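Local coordinates for protein toluene, o-xylene monooxygenase oxygenase subunit (Pseudomonas stutzeri, PDB 2INC) that forms a mostly helical chain of the toluene/o-xylene monooxygenase oxygenase component, which probably hydroxylates aromatic substrates, at residues R122-A127 with E225-Q230; A127-S132 with R157-T162. All coordinates share one frame; numbering follows the deposited sequence.

Interaction 1 of 2, residues R122-A127 with E225-Q230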
# COMPACT_ATOMS: atom_id res chain seq x y z
N ARG B 122 34.16 -4.47 -12.87
CA ARG B 122 33.26 -3.32 -12.86
C ARG B 122 33.21 -2.69 -14.28
O ARG B 122 32.15 -2.21 -14.71
CB ARG B 122 33.62 -2.30 -11.76
CG ARG B 122 34.78 -1.34 -12.07
CD ARG B 122 34.77 -0.22 -11.03
NE ARG B 122 35.92 0.68 -11.25
CZ ARG B 122 37.07 0.55 -10.62
NH1 ARG B 122 37.18 -0.40 -9.69
NH2 ARG B 122 38.06 1.40 -10.86
N TYR B 123 34.33 -2.73 -15.00
CA TYR B 123 34.35 -2.22 -16.39
C TYR B 123 33.53 -3.13 -17.29
O TYR B 123 32.67 -2.70 -18.07
CB TYR B 123 35.81 -2.01 -16.88
CG TYR B 123 36.45 -0.90 -16.07
CD1 TYR B 123 36.21 0.43 -16.40
CD2 TYR B 123 37.24 -1.17 -14.94
CE1 TYR B 123 36.73 1.46 -15.65
CE2 TYR B 123 37.76 -0.07 -14.16
CZ TYR B 123 37.50 1.20 -14.53
OH TYR B 123 37.95 2.31 -13.81
N LEU B 124 33.75 -4.41 -17.21
CA LEU B 124 33.08 -5.29 -18.12
C LEU B 124 31.54 -5.24 -17.87
O LEU B 124 30.79 -5.19 -18.82
CB LEU B 124 33.61 -6.70 -17.96
CG LEU B 124 32.94 -7.72 -18.87
CD1 LEU B 124 32.83 -7.26 -20.37
CD2 LEU B 124 33.80 -9.00 -18.82
N PHE B 125 31.10 -5.22 -16.62
CA PHE B 125 29.65 -5.22 -16.33
C PHE B 125 29.03 -3.90 -16.75
O PHE B 125 27.90 -3.91 -17.25
CB PHE B 125 29.35 -5.50 -14.82
CG PHE B 125 29.73 -6.88 -14.35
CD1 PHE B 125 29.99 -7.12 -12.98
CD2 PHE B 125 29.83 -7.95 -15.22
CE1 PHE B 125 30.33 -8.37 -12.49
CE2 PHE B 125 30.19 -9.23 -14.76
CZ PHE B 125 30.44 -9.44 -13.38
N HIS B 126 29.75 -2.78 -16.57
CA HIS B 126 29.23 -1.52 -17.08
C HIS B 126 29.17 -1.50 -18.62
O HIS B 126 28.19 -1.02 -19.17
CB HIS B 126 30.03 -0.32 -16.59
CG HIS B 126 29.39 0.99 -16.97
ND1 HIS B 126 28.18 1.40 -16.46
CD2 HIS B 126 29.75 1.92 -17.88
CE1 HIS B 126 27.84 2.55 -17.01
NE2 HIS B 126 28.79 2.90 -17.87
N ALA B 127 30.13 -2.12 -19.29
CA ALA B 127 30.09 -2.24 -20.76
C ALA B 127 28.88 -3.08 -21.18
O ALA B 127 28.24 -2.77 -22.16
CB ALA B 127 31.39 -2.88 -21.28
N GLU B 225 29.99 -17.32 -18.27
CA GLU B 225 30.72 -18.58 -18.02
C GLU B 225 32.12 -18.34 -17.44
O GLU B 225 32.51 -18.97 -16.47
CB GLU B 225 30.69 -19.52 -19.23
CG GLU B 225 29.27 -20.07 -19.58
CD GLU B 225 28.44 -20.64 -18.39
OE1 GLU B 225 28.97 -21.48 -17.62
OE2 GLU B 225 27.23 -20.27 -18.24
N ALA B 226 32.83 -17.35 -17.95
CA ALA B 226 34.13 -17.03 -17.38
C ALA B 226 34.05 -16.44 -15.98
O ALA B 226 34.68 -16.94 -15.02
CB ALA B 226 34.93 -16.10 -18.34
N LEU B 227 33.27 -15.37 -15.84
CA LEU B 227 33.30 -14.56 -14.64
C LEU B 227 32.34 -15.03 -13.58
O LEU B 227 32.57 -14.80 -12.41
CB LEU B 227 33.00 -13.10 -14.97
CG LEU B 227 34.21 -12.27 -15.38
CD1 LEU B 227 34.77 -12.67 -16.76
CD2 LEU B 227 33.80 -10.84 -15.39
N LEU B 228 31.25 -15.68 -13.93
CA LEU B 228 30.36 -16.09 -12.86
C LEU B 228 30.62 -17.56 -12.59
O LEU B 228 30.98 -17.94 -11.47
CB LEU B 228 28.88 -15.81 -13.18
CG LEU B 228 28.51 -14.38 -13.56
CD1 LEU B 228 26.99 -14.27 -13.80
CD2 LEU B 228 28.98 -13.38 -12.51
N GLN B 229 30.50 -18.37 -13.63
CA GLN B 229 30.66 -19.79 -13.46
C GLN B 229 32.08 -20.20 -13.01
O GLN B 229 32.22 -20.80 -11.95
CB GLN B 229 30.22 -20.54 -14.70
CG GLN B 229 30.04 -22.03 -14.47
CD GLN B 229 28.95 -22.34 -13.50
OE1 GLN B 229 27.92 -21.66 -13.46
NE2 GLN B 229 29.14 -23.36 -12.70
N GLN B 230 33.11 -19.87 -13.79
CA GLN B 230 34.42 -20.44 -13.55
C GLN B 230 35.09 -19.73 -12.39
O GLN B 230 35.66 -20.37 -11.51
CB GLN B 230 35.29 -20.36 -14.82
CG GLN B 230 34.80 -21.25 -15.98
CD GLN B 230 34.76 -22.70 -15.61
OE1 GLN B 230 35.72 -23.20 -15.03
NE2 GLN B 230 33.66 -23.38 -15.90
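Leu227 reaches from its helix into the angle between Leu124 and Phe125, and its position can be traced atom by atom. Its CB points toward helix 121-138, but Leu227 CB stays 4.7 Å from Phe125 CZ. CG is swung to a chi1 of -87°, well off the staggered -60°, and from it the two methyls part. One turns to Leu124, with Leu227 CD1 at 4.3 Å from Leu124 CD2. The other does most of the touching: Leu227 CD2 is 3.9 Å from Leu124 CD2. The same methyl meets the outer end of the Phe125 ring, with 4.0 Å between Leu227 CD2 and Phe125 CE2. The ring is approached obliquely. Leu228 adds a looser touch, Leu228 CD2 standing 4.3 Å from Phe125 CZ.

All four residues are buried, and every contact is apolar. The axes of 122-127 and 225-230 approach to 12.5 Å, so the gap is bridged by side-chain ends; Trp192 of helix 190-202 also packs on both Leu124 and Leu227. Within 225-230, on helix 208-237, the backbone widens into a pi-type turn, where Gln230 N bonds to Glu225 O at 2.9 Å, five residues back. Elsewhere on the first helix, Arg122 NE and His126 NE2 are hydrogen-bonded to the chain of another protein. The two segments cross at a signed angle of -116°, a steep crossing bridged by three leucines and a phenylalanine, found here within the all-helical, ferritin-like fold of the hydroxylase family.

Interaction 2 of 2, residues A127-S132 with R157-T162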
# COMPACT_ATOMS: atom_id res chain seq x y z
N ALA B 127 30.13 -2.12 -19.29
CA ALA B 127 30.09 -2.24 -20.76
C ALA B 127 28.88 -3.08 -21.18
O ALA B 127 28.24 -2.77 -22.16
CB ALA B 127 31.39 -2.88 -21.28
N LEU B 128 28.51 -4.08 -20.39
CA LEU B 128 27.30 -4.84 -20.70
C LEU B 128 26.04 -4.00 -20.48
O LEU B 128 25.04 -4.14 -21.24
CB LEU B 128 27.22 -6.11 -19.84
CG LEU B 128 28.24 -7.21 -20.11
CD1 LEU B 128 27.97 -8.34 -19.10
CD2 LEU B 128 28.12 -7.70 -21.53
N GLN B 129 26.03 -3.20 -19.42
CA GLN B 129 24.97 -2.25 -19.12
C GLN B 129 24.77 -1.34 -20.31
O GLN B 129 23.67 -1.11 -20.74
CB GLN B 129 25.40 -1.42 -17.90
CG GLN B 129 24.36 -0.38 -17.41
CD GLN B 129 24.89 0.34 -16.21
OE1 GLN B 129 25.82 -0.16 -15.57
NE2 GLN B 129 24.34 1.54 -15.92
N MET B 130 25.85 -0.80 -20.85
CA MET B 130 25.76 0.01 -22.05
C MET B 130 25.26 -0.76 -23.27
O MET B 130 24.45 -0.24 -24.07
CB MET B 130 27.15 0.56 -22.37
CG MET B 130 27.61 1.57 -21.34
SD MET B 130 29.38 1.90 -21.63
CE MET B 130 29.34 2.82 -23.19
N GLY B 131 25.75 -1.98 -23.43
CA GLY B 131 25.31 -2.89 -24.52
C GLY B 131 23.84 -3.12 -24.52
O GLY B 131 23.15 -2.93 -25.53
N SER B 132 23.31 -3.54 -23.37
CA SER B 132 21.89 -3.82 -23.30
C SER B 132 20.99 -2.58 -23.35
O SER B 132 19.83 -2.66 -23.83
CB SER B 132 21.56 -4.71 -22.07
OG SER B 132 21.90 -4.00 -20.88
N ARG B 157 23.04 -3.67 -11.47
CA ARG B 157 23.05 -4.37 -10.19
C ARG B 157 24.39 -5.09 -10.04
O ARG B 157 25.02 -5.02 -8.97
CB ARG B 157 21.93 -5.39 -10.22
CG ARG B 157 21.77 -6.14 -8.89
CD ARG B 157 20.94 -7.34 -9.09
NE ARG B 157 20.79 -8.07 -7.80
CZ ARG B 157 20.64 -9.39 -7.67
NH1 ARG B 157 20.55 -9.92 -6.44
NH2 ARG B 157 20.58 -10.20 -8.72
N TRP B 158 24.88 -5.76 -11.09
CA TRP B 158 26.14 -6.50 -10.94
C TRP B 158 27.31 -5.54 -10.74
O TRP B 158 28.20 -5.75 -9.88
CB TRP B 158 26.43 -7.39 -12.15
CG TRP B 158 25.45 -8.36 -12.53
CD1 TRP B 158 24.33 -8.73 -11.83
CD2 TRP B 158 25.48 -9.17 -13.71
NE1 TRP B 158 23.65 -9.72 -12.53
CE2 TRP B 158 24.32 -9.97 -13.70
CE3 TRP B 158 26.34 -9.24 -14.83
CZ2 TRP B 158 24.03 -10.87 -14.71
CZ3 TRP B 158 26.04 -10.13 -15.86
CH2 TRP B 158 24.88 -10.94 -15.78
N LEU B 159 27.34 -4.47 -11.53
CA LEU B 159 28.34 -3.42 -11.33
C LEU B 159 28.30 -2.94 -9.87
O LEU B 159 29.35 -2.77 -9.25
CB LEU B 159 28.12 -2.24 -12.28
CG LEU B 159 28.70 -0.84 -12.02
CD1 LEU B 159 30.20 -0.88 -12.10
CD2 LEU B 159 28.17 0.10 -13.07
N THR B 160 27.09 -2.75 -9.33
CA THR B 160 26.95 -2.17 -7.99
C THR B 160 27.50 -3.13 -6.91
O THR B 160 28.23 -2.69 -5.99
CB THR B 160 25.49 -1.74 -7.78
OG1 THR B 160 25.14 -0.76 -8.80
CG2 THR B 160 25.26 -1.17 -6.40
N HIS B 161 27.20 -4.41 -7.02
CA HIS B 161 27.76 -5.43 -6.10
C HIS B 161 29.27 -5.35 -6.16
O HIS B 161 29.97 -5.41 -5.13
CB HIS B 161 27.45 -6.88 -6.53
CG HIS B 161 26.00 -7.27 -6.56
ND1 HIS B 161 25.05 -6.76 -5.68
CD2 HIS B 161 25.36 -8.22 -7.30
CE1 HIS B 161 23.89 -7.38 -5.90
NE2 HIS B 161 24.05 -8.26 -6.87
N THR B 162 29.82 -5.30 -7.37
CA THR B 162 31.26 -5.31 -7.58
C THR B 162 31.89 -4.04 -6.97
O THR B 162 32.88 -4.11 -6.29
CB THR B 162 31.61 -5.36 -9.11
OG1 THR B 162 30.88 -6.44 -9.70
CG2 THR B 162 33.08 -5.64 -9.29
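Helices 121-138 and 142-172 come nearest, within these ranges, at Gln129 and Leu159, whose CA atoms lie 8.6 Å apart, and two separate pairs of side chains touch across the interface. In the first pair, Gln129 is fully extended, with CG anti to the backbone N (chi1 -178°) and CD anti in turn, which carries the amide across the gap. Gln129 OE1 comes to 3.4 Å from Leu159 CD2, so a carbonyl oxygen rests on a methyl group. That oxygen also takes part in a weak hydrogen bond with His126 ND1, while NE2 is hydrogen-bonded to polar side chains of the chain of another protein. The firmer hold on the amide is therefore at NE2, from the other protein.

In the second pair, Leu128 CD1 lies 4.2 Å from Trp158 CZ3, on the six-membered part of the indole, and the two side chains cross obliquely. Both pairs lie in the buried interior of a helical bundle whose family belongs to the ferritin clan; helix 208-237 packs on Leu128 and Trp158, and helix 241-268 on Trp158. Asp253 of helix 241-268 accepts a hydrogen bond from Trp158 NE1 and also forms a salt bridge with Arg157.

Trp158 O accepts twice from Thr162: Thr162 N reaches it at 3.0 Å in the helical bond, and Thr162 OG1 at 2.8 Å from the opposite face of the carbonyl, 37° out of its plane. Thr162 thus keeps its hydroxyl satisfied inside its own helix. Nearby, His161 NE2 stands 3.3 Å above the guanidinium plane of Arg157, offset toward its rim.

Overall arrangement
The centres of the two interactions are about 9 Å apart, and both use helix 121-138, with Ala127 the residue they share. Interaction 2 falls between the two halves of interaction 1 along the chain: helix 121-138 meets the following helix, 142-172, before the chain returns at helix 208-237. The contacts also touch directly, Phe125 CE1 lying 3.4 Å from Thr162 OG1 and His126 ND1 3.6 Å from Leu159 CD2. Phe125 packs edge-to-face on Trp158, tying the two together. Helix 121-138 is thus a common element linking two longer helices in the buried interior of the subunit.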